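Local atomic coordinates of coatomer subunit delta (Saccharomyces cerevisiae, PDB entry 5FJZ), a protein that forms part of the coatomer, the vesicle coat complex that probably binds dilysine-tagged cargo for Golgi-to-ER transport, and interacts with the tether protein Dsl1. Residues 156-161 against 185-190; 178-183 against 191-196. All blocks are in the same frame, centred on the assembly; numbering follows the deposited sequence. Where two conformers were deposited one is given.

Both contacts belong to the mu-homology domain of delta-COP and share strand 190-194, which lies between strands 155-159 and 180-182 in one sheet. Interaction 1 brings strand 155-159 against the beginning of that central strand; interaction 2 adds strand 180-182 along its other side, where it is an edge strand of the sheet within this chain. Their centres are about 11 Å apart, and probable hydrogen bonds join them directly: Thr158 OG1 lies 2.7 Å from Ser191 OG, and Phe157 O lies 2.8 Å from Ile192 N. Residues 156-161 fall within the region that interacts with Dsl1; in 185-190, Asp185 and Met188 pack on the bound peptide. Both contacts also touch a second copy of the protein.

Interaction 1 of 2, residues 156-161 against 185-190; sequences IFTIPV and DQEMGT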
loop_
_atom_site.group_PDB
_atom_site.type_symbol
_atom_site.label_atom_id
_atom_site.label_comp_id
_atom_site.label_asym_id
_atom_site.label_seq_id
_atom_site.Cartn_x
_atom_site.Cartn_y
_atom_site.Cartn_z
ATOM N N ILE A 156 -1.689 2.764 24.820
ATOM C CA ILE A 156 -0.510 1.978 24.570
ATOM C C ILE A 156 0.610 2.832 24.015
ATOM O O ILE A 156 0.465 3.564 23.002
ATOM C CB ILE A 156 -0.826 0.786 23.667
ATOM C CG1 ILE A 156 -1.838 -0.098 24.418
ATOM C CG2 ILE A 156 0.434 -0.024 23.439
ATOM C CD1 ILE A 156 -2.328 -1.282 23.628
ATOM N N PHE A 157 1.736 2.797 24.715
ATOM C CA PHE A 157 2.978 3.429 24.227
ATOM C C PHE A 157 3.963 2.404 23.682
ATOM O O PHE A 157 4.208 1.363 24.343
ATOM C CB PHE A 157 3.633 4.211 25.398
ATOM C CG PHE A 157 2.726 5.236 26.002
ATOM C CD1 PHE A 157 1.800 4.842 26.999
ATOM C CD2 PHE A 157 2.818 6.542 25.654
ATOM C CE1 PHE A 157 0.912 5.775 27.529
ATOM C CE2 PHE A 157 1.957 7.488 26.164
ATOM C CZ PHE A 157 1.031 7.098 27.140
ATOM N N THR A 158 4.479 2.648 22.500
ATOM C CA THR A 158 5.388 1.691 21.828
ATOM C C THR A 158 6.740 2.356 21.611
ATOM O O THR A 158 6.849 3.437 21.095
ATOM C CB THR A 158 4.788 1.101 20.512
ATOM O OG1 THR A 158 3.599 0.453 20.929
ATOM C CG2 THR A 158 5.770 0.117 19.879
ATOM N N ILE A 159 7.778 1.662 22.042
ATOM C CA ILE A 159 9.130 2.028 21.902
ATOM C C ILE A 159 9.754 1.062 20.921
ATOM O O ILE A 159 9.681 -0.165 21.130
ATOM C CB ILE A 159 9.937 1.913 23.272
ATOM C CG1 ILE A 159 9.159 2.549 24.393
ATOM C CG2 ILE A 159 11.302 2.552 23.081
ATOM C CD1 ILE A 159 8.811 4.015 24.162
ATOM N N PRO A 160 10.434 1.572 19.855
ATOM C CA PRO A 160 10.969 0.717 18.733
ATOM C C PRO A 160 12.309 -0.028 18.970
ATOM O O PRO A 160 13.219 -0.004 18.130
ATOM C CB PRO A 160 11.096 1.679 17.611
ATOM C CG PRO A 160 11.423 2.963 18.307
ATOM C CD PRO A 160 10.564 2.981 19.542
ATOM N N VAL A 161 12.337 -0.788 20.051
ATOM C CA VAL A 161 13.509 -1.535 20.442
ATOM C C VAL A 161 13.007 -2.867 20.914
ATOM O O VAL A 161 11.823 -3.027 21.229
ATOM C CB VAL A 161 14.360 -0.795 21.505
ATOM C CG1 VAL A 161 14.943 0.452 20.946
ATOM C CG2 VAL A 161 13.585 -0.508 22.735
ATOM N N ASP A 185 0.778 -5.941 18.232
ATOM C CA ASP A 185 1.600 -6.032 17.031
ATOM C C ASP A 185 1.269 -5.071 15.848
ATOM O O ASP A 185 1.938 -5.137 14.840
ATOM C CB ASP A 185 1.853 -7.477 16.635
ATOM C CG ASP A 185 0.620 -8.206 16.442
ATOM O OD1 ASP A 185 -0.341 -7.520 16.095
ATOM O OD2 ASP A 185 0.641 -9.440 16.565
ATOM N N GLN A 186 0.328 -4.150 16.048
ATOM C CA GLN A 186 0.063 -3.014 15.127
ATOM C C GLN A 186 1.237 -2.002 15.106
ATOM O O GLN A 186 1.282 -1.151 14.253
ATOM C CB GLN A 186 -1.194 -2.227 15.566
ATOM C CG GLN A 186 -2.510 -2.921 15.279
ATOM C CD GLN A 186 -2.703 -4.147 16.164
ATOM O OE1 GLN A 186 -2.839 -4.028 17.388
ATOM N NE2 GLN A 186 -2.712 -5.337 15.554
ATOM N N GLU A 187 2.125 -2.027 16.101
ATOM C CA GLU A 187 3.299 -1.170 16.100
ATOM C C GLU A 187 4.507 -2.022 16.391
ATOM O O GLU A 187 4.445 -2.988 17.152
ATOM C CB GLU A 187 3.205 -0.025 17.143
ATOM C CG GLU A 187 2.060 0.966 16.929
ATOM C CD GLU A 187 2.094 1.719 15.583
ATOM O OE1 GLU A 187 3.179 1.787 14.923
ATOM O OE2 GLU A 187 0.996 2.241 15.184
ATOM N N MET A 188 5.613 -1.672 15.809
ATOM C CA MET A 188 6.813 -2.418 15.989
ATOM C C MET A 188 7.591 -2.000 17.258
ATOM O O MET A 188 7.951 -0.834 17.424
ATOM C CB MET A 188 7.710 -2.155 14.808
ATOM C CG MET A 188 8.998 -2.984 14.844
ATOM S SD MET A 188 10.384 -2.151 14.062
ATOM C CE MET A 188 9.655 -1.728 12.452
ATOM N N GLY A 189 7.966 -2.990 18.066
ATOM C CA GLY A 189 8.870 -2.756 19.231
ATOM C C GLY A 189 8.199 -3.261 20.473
ATOM O O GLY A 189 7.455 -4.235 20.446
ATOM N N THR A 190 8.492 -2.599 21.581
ATOM C CA THR A 190 8.009 -2.995 22.888
ATOM C C THR A 190 6.887 -2.050 23.356
ATOM O O THR A 190 7.030 -0.853 23.304
ATOM C CB THR A 190 9.199 -2.960 23.852
ATOM O OG1 THR A 190 10.256 -3.784 23.315
ATOM C CG2 THR A 190 8.775 -3.412 25.247
#
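Thr190 buries the most surface here and grips the end of strand 155-159 through three hydrogen bonds. Two form the backbone pair with Ile159: Ile159 N gives to Thr190 O over 2.9 Å, nearly straight at 174°, and Thr190 N gives to Ile159 O over 2.7 Å. The third comes from its side chain. With chi1 at -55°, Thr190 OG1 stands beside its own backbone N and donates to Val161 O at 2.7 Å, 32° out of the carbonyl plane; Gln102 of the second subunit is a further partner of this hydroxyl. Ile159 O also accepts from Val161 N, closing an inverse gamma turn centred on Pro160. This is a single antiparallel hydrogen-bonded pair in the large sheet of the mu-homology domain, placed where strand 155-159 ends and strand 190-194 begins. Gly189 suits the junction: its phi is positive, and any CB would collide with Ile159 O. Gly189 CA instead makes a CH...O contact of 3.3 Å with Ile159 O. Thr158 faces the approaching loop with its methyl. Thr158 CG2, anti to the backbone N, reaches Met188 O at 3.4 Å and Glu187 CB at 3.8 Å, while the Thr158 hydroxyl bonds to Ser191 OG. The carbonyl O of Met188 also passes 3.6 Å from Pro160 CA, while the Met188 side chain packs on Phe162 and the bound peptide.

Interaction 2 of 2, residues 178-183 against 191-196; sequences DAEVVN and SIKISK
The carboxylate of Glu180 meets Lys193 through one oxygen: Glu180 OE2 forms a salt bridge of 2.9 Å with Lys193 NZ, whereas Glu180 CD stays 3.9 Å from that nitrogen. The carboxylate of Asp178 lies against Ser195, OD2 nearest its CB, without a hydrogen bond to OG. Among the peptide groups, Lys193 O receives Glu180 N in its carbonyl plane at 3.1 Å, and also a water that bridges to Asp178 O. Lys193 N returns a 171° bond to Glu180 O, completing an antiparallel hydrogen-bonded pair. Glu180 and Lys193 run side by side in the same direction, and Lys193 bends at chi3 (108°) and again at chi4, which carries NZ to OE2. Val182 crosses this lysine at about a right angle, its CG1 3.7 Å from Lys193 CB and 3.6 Å from Lys193 NZ. With Val182 cut back to an alanine, the CG1 cover over Lys193 CB and NZ is lost, and the ammonium group is likely to be freer to swing from Glu180. Val182 N bonds to Ser191 O at 2.8 Å, while a water links Val182 O with Ser191 N. Beyond the strand, Ala179 CB packs 4.1 Å from Ile192 CG2, on the side of the sheet that carries Val181 and Ile192. Strands 180-182 and 190-194 form a beta hairpin, with 180-182 at one edge of the sheet within this chain and Val181 against Asn100 of the second subunit; strand 155-159 flanks 190-194 across from it, and Ile192 packs on Leu205 and Phe207 of strand 202-210.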
loop_
_atom_site.group_PDB
_atom_site.type_symbol
_atom_site.label_atom_id
_atom_site.label_comp_id
_atom_site.label_asym_id
_atom_site.label_seq_id
_atom_site.Cartn_x
_atom_site.Cartn_y
_atom_site.Cartn_z
ATOM N N ASP A 178 0.239 -0.030 37.910
ATOM C CA ASP A 178 -0.743 -0.633 37.007
ATOM C C ASP A 178 -0.257 -0.843 35.535
ATOM O O ASP A 178 -0.741 -1.744 34.822
ATOM C CB ASP A 178 -1.974 0.220 36.903
ATOM C CG ASP A 178 -3.172 -0.573 36.491
ATOM O OD1 ASP A 178 -3.142 -1.817 36.581
ATOM O OD2 ASP A 178 -4.153 0.090 36.124
ATOM N N ALA A 179 0.683 0.006 35.090
ATOM C CA ALA A 179 1.227 -0.013 33.708
ATOM C C ALA A 179 1.848 -1.363 33.512
ATOM O O ALA A 179 2.414 -1.888 34.463
ATOM C CB ALA A 179 2.334 1.036 33.570
ATOM N N GLU A 180 1.791 -1.902 32.301
ATOM C CA GLU A 180 2.365 -3.210 32.065
ATOM C C GLU A 180 2.729 -3.376 30.587
ATOM O O GLU A 180 2.063 -2.834 29.748
ATOM C CB GLU A 180 1.383 -4.340 32.488
ATOM C CG GLU A 180 0.155 -4.423 31.618
ATOM C CD GLU A 180 -0.980 -5.287 32.178
ATOM O OE1 GLU A 180 -0.719 -6.185 32.983
ATOM O OE2 GLU A 180 -2.145 -5.084 31.757
ATOM N N VAL A 181 3.751 -4.184 30.325
ATOM C CA VAL A 181 4.048 -4.525 28.963
ATOM C C VAL A 181 2.915 -5.375 28.425
ATOM O O VAL A 181 2.340 -6.228 29.153
ATOM C CB VAL A 181 5.500 -4.954 28.685
ATOM C CG1 VAL A 181 6.418 -4.853 29.876
ATOM C CG2 VAL A 181 5.625 -6.191 27.842
ATOM N N VAL A 182 2.603 -5.158 27.159
ATOM C CA VAL A 182 1.558 -5.878 26.445
ATOM C C VAL A 182 2.021 -6.206 25.041
ATOM O O VAL A 182 2.904 -5.559 24.484
ATOM C CB VAL A 182 0.205 -5.089 26.342
ATOM C CG1 VAL A 182 -0.441 -4.943 27.720
ATOM C CG2 VAL A 182 0.409 -3.819 25.655
ATOM N N ASN A 183 1.414 -7.258 24.478
ATOM C CA ASN A 183 1.677 -7.553 23.132
ATOM C C ASN A 183 0.738 -6.630 22.301
ATOM O O ASN A 183 -0.429 -6.623 22.509
ATOM C CB ASN A 183 1.391 -9.004 22.829
ATOM C CG ASN A 183 1.532 -9.310 21.348
ATOM O OD1 ASN A 183 0.532 -9.629 20.688
ATOM N ND2 ASN A 183 2.769 -9.409 20.869
ATOM N N SER A 191 5.783 -2.615 23.817
ATOM C CA SER A 191 4.559 -1.882 24.071
ATOM C C SER A 191 4.170 -1.956 25.542
ATOM O O SER A 191 4.137 -3.046 26.156
ATOM C CB SER A 191 3.381 -2.362 23.241
ATOM O OG SER A 191 3.625 -2.092 21.856
ATOM N N ILE A 192 3.819 -0.804 26.079
ATOM C CA ILE A 192 3.405 -0.642 27.497
ATOM C C ILE A 192 2.053 -0.023 27.524
ATOM O O ILE A 192 1.819 1.040 26.939
ATOM C CB ILE A 192 4.390 0.262 28.341
ATOM C CG1 ILE A 192 5.773 -0.330 28.292
ATOM C CG2 ILE A 192 3.798 0.368 29.766
ATOM C CD1 ILE A 192 6.900 0.641 28.724
ATOM N N LYS A 193 1.146 -0.634 28.252
ATOM C CA LYS A 193 -0.175 -0.143 28.348
ATOM C C LYS A 193 -0.425 0.480 29.646
ATOM O O LYS A 193 -0.070 -0.077 30.679
ATOM C CB LYS A 193 -1.143 -1.299 28.225
ATOM C CG LYS A 193 -2.620 -0.985 28.389
ATOM C CD LYS A 193 -3.524 -2.005 27.654
ATOM C CE LYS A 193 -4.244 -2.926 28.594
ATOM N NZ LYS A 193 -3.373 -3.705 29.487
ATOM N N ILE A 194 -1.161 1.569 29.616
ATOM C CA ILE A 194 -1.683 2.194 30.804
ATOM C C ILE A 194 -3.199 2.022 30.833
ATOM O O ILE A 194 -3.885 2.171 29.805
ATOM C CB ILE A 194 -1.212 3.672 30.867
ATOM C CG1 ILE A 194 -0.072 3.727 31.862
ATOM C CG2 ILE A 194 -2.259 4.653 31.343
ATOM C CD1 ILE A 194 0.821 4.897 31.568
ATOM N N SER A 195 -3.733 1.711 31.995
ATOM C CA SER A 195 -5.163 1.421 32.128
ATOM C C SER A 195 -6.093 2.561 31.821
ATOM O O SER A 195 -7.088 2.375 31.124
ATOM C CB SER A 195 -5.451 0.904 33.550
ATOM O OG SER A 195 -6.317 -0.197 33.466
ATOM N N LYS A 196 -5.752 3.765 32.298
ATOM C CA LYS A 196 -6.556 4.948 32.104
ATOM C C LYS A 196 -5.736 6.229 32.046
ATOM O O LYS A 196 -4.747 6.373 32.788
ATOM C CB LYS A 196 -7.505 5.170 33.310
ATOM C CG LYS A 196 -8.577 4.097 33.502
ATOM C CD LYS A 196 -9.293 4.321 34.831
ATOM C CE LYS A 196 -9.859 3.032 35.417
ATOM N NZ LYS A 196 -11.075 2.566 34.688
HETATM O O HOH W 1 -2.344 -1.565 31.975
HETATM O O HOH W 2 5.491 -5.665 23.890
#